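Long-range contact in ornithine carbamoyltransferase, mitochondrial (Coccidioides immitis, PDB 3SDS), which catalyses the transfer of the carbamoyl group from carbamoyl phosphate to L-ornithine, giving L-citrulline and phosphate in arginine biosynthesis: residues Val69-Ser74 against Pro95-Lys100. Residues are numbered along the deposited sequence; the frame is centred on the assembly and turned at random.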
loop_
_atom_site.group_PDB
_atom_site.type_symbol
_atom_site.label_atom_id
_atom_site.label_comp_id
_atom_site.label_asym_id
_atom_site.label_seq_id
_atom_site.Cartn_x
_atom_site.Cartn_y
_atom_site.Cartn_z
ATOM N N VAL A 69 8.127 7.929 3.328
ATOM C CA VAL A 69 8.619 8.373 2.022
ATOM C C VAL A 69 7.474 8.272 1.006
ATOM O O VAL A 69 6.877 7.200 0.841
ATOM C CB VAL A 69 9.823 7.524 1.571
ATOM C CG1 VAL A 69 10.244 7.863 0.128
ATOM C CG2 VAL A 69 10.977 7.693 2.526
ATOM N N ALA A 70 7.149 9.369 0.328
ATOM C CA ALA A 70 6.082 9.317 -0.690
ATOM C C ALA A 70 6.608 8.949 -2.080
ATOM O O ALA A 70 7.572 9.547 -2.571
ATOM C CB ALA A 70 5.316 10.631 -0.743
ATOM N N MET A 71 5.984 7.956 -2.706
ATOM C CA MET A 71 6.297 7.587 -4.096
ATOM C C MET A 71 5.197 8.096 -5.027
ATOM O O MET A 71 4.041 7.641 -4.951
ATOM C CB MET A 71 6.427 6.067 -4.252
ATOM C CG MET A 71 7.376 5.383 -3.275
ATOM S SD MET A 71 7.431 3.574 -3.472
ATOM C CE MET A 71 5.853 3.045 -2.828
ATOM N N MET A 72 5.537 9.053 -5.889
ATOM C CA MET A 72 4.546 9.593 -6.846
ATOM C C MET A 72 4.788 9.120 -8.283
ATOM O O MET A 72 5.767 9.536 -8.929
ATOM C CB MET A 72 4.488 11.118 -6.786
ATOM C CG MET A 72 3.819 11.639 -5.535
ATOM S SD MET A 72 4.081 13.403 -5.259
ATOM C CE MET A 72 2.737 14.094 -6.226
ATOM N N PHE A 73 3.904 8.259 -8.782
ATOM C CA PHE A 73 4.083 7.697 -10.113
ATOM C C PHE A 73 2.982 8.089 -11.102
ATOM O O PHE A 73 1.802 7.866 -10.839
ATOM C CB PHE A 73 4.264 6.170 -10.042
ATOM C CG PHE A 73 5.460 5.727 -9.214
ATOM C CD1 PHE A 73 5.409 4.568 -8.474
ATOM C CD2 PHE A 73 6.626 6.481 -9.165
ATOM C CE1 PHE A 73 6.494 4.162 -7.712
ATOM C CE2 PHE A 73 7.710 6.085 -8.397
ATOM C CZ PHE A 73 7.645 4.921 -7.670
ATOM N N SER A 74 3.388 8.667 -12.236
ATOM C CA SER A 74 2.477 9.156 -13.288
ATOM C C SER A 74 1.984 8.094 -14.278
ATOM O O SER A 74 0.885 8.206 -14.853
ATOM C CB SER A 74 3.152 10.282 -14.081
ATOM O OG SER A 74 2.931 11.539 -13.450
ATOM N N PRO A 95 7.103 3.304 3.148
ATOM C CA PRO A 95 6.873 3.719 1.754
ATOM C C PRO A 95 5.389 3.881 1.359
ATOM O O PRO A 95 4.595 2.957 1.543
ATOM C CB PRO A 95 7.511 2.582 0.956
ATOM C CG PRO A 95 7.404 1.400 1.839
ATOM C CD PRO A 95 7.533 1.894 3.233
ATOM N N MET A 96 5.022 5.037 0.809
ATOM C CA MET A 96 3.608 5.331 0.514
ATOM C C MET A 96 3.386 5.455 -0.995
ATOM O O MET A 96 3.978 6.319 -1.658
ATOM C CB MET A 96 3.156 6.584 1.269
ATOM C CG MET A 96 1.817 7.142 0.868
ATOM S SD MET A 96 1.296 8.543 1.900
ATOM C CE MET A 96 2.381 9.878 1.374
ATOM N N PHE A 97 2.551 4.571 -1.535
ATOM C CA PHE A 97 2.351 4.499 -2.985
ATOM C C PHE A 97 1.200 5.374 -3.437
ATOM O O PHE A 97 0.085 5.211 -2.999
ATOM C CB PHE A 97 2.131 3.054 -3.434
ATOM C CG PHE A 97 1.775 2.923 -4.886
ATOM C CD1 PHE A 97 2.661 3.345 -5.881
ATOM C CD2 PHE A 97 0.568 2.362 -5.271
ATOM C CE1 PHE A 97 2.335 3.220 -7.257
ATOM C CE2 PHE A 97 0.235 2.223 -6.643
ATOM C CZ PHE A 97 1.122 2.654 -7.634
ATOM N N LEU A 98 1.482 6.339 -4.287
ATOM C CA LEU A 98 0.426 7.183 -4.826
ATOM C C LEU A 98 0.552 7.143 -6.342
ATOM O O LEU A 98 1.446 7.781 -6.908
ATOM C CB LEU A 98 0.546 8.621 -4.298
ATOM C CG LEU A 98 0.734 8.923 -2.803
ATOM C CD1 LEU A 98 1.145 10.376 -2.618
ATOM C CD2 LEU A 98 -0.490 8.602 -1.962
ATOM N N GLY A 99 -0.312 6.350 -6.980
ATOM C CA GLY A 99 -0.273 6.130 -8.436
ATOM C C GLY A 99 -1.139 7.081 -9.256
ATOM O O GLY A 99 -1.666 8.066 -8.735
ATOM N N LYS A 100 -1.307 6.776 -10.540
ATOM C CA LYS A 100 -1.970 7.700 -11.468
ATOM C C LYS A 100 -3.479 7.818 -11.275
ATOM O O LYS A 100 -4.119 8.703 -11.855
ATOM C CB LYS A 100 -1.639 7.366 -12.928
ATOM C CG LYS A 100 -2.043 5.967 -13.392
ATOM C CD LYS A 100 -2.466 5.992 -14.876
ATOM C CE LYS A 100 -2.989 4.639 -15.351
ATOM N NZ LYS A 100 -1.983 3.559 -15.059
#
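Met71 reaches across to the neighbouring strand and ends between Pro95 and Phe97. Its CB and CG pass beside Met96 O, the acceptor of Met71's own backbone N-H (N to O 2.8 Å). The chain runs extended to SD, and the bend at chi3 (-72°) brings the methyl over the neighbouring strand: Met71 CE lies 3.8 Å from Phe97 CB and 4.2 Å from Pro95 CB. Three more backbone bonds, Met96 N to Val69 O, Leu98 N to Met71 O and Phe73 N to Leu98 O, complete the parallel pairing. The two strands, joined through helix 78-90, form a beta-alpha-beta unit of the carbamoyl phosphate-binding domain, with strand 94-98 at one edge of the chain's four-stranded parallel sheet. Farther along the face that carries Met71, the Phe73 and Phe97 rings meet at their edges, Phe73 CD1 3.6 Å from Phe97 CE1. Gly99 N sits over one face of the Phe97 ring, and Arg81 of the same chain makes a cation-pi contact with it. Phe73 also packs on Thr80 and Arg128, which by similarity bind carbamoyl phosphate. On the sheet's other face, Met96 CE touches Ala70 CB at 3.7 Å, while Met96 packs on Glu85 and Leu98 on Arg81, both of a neighbouring subunit.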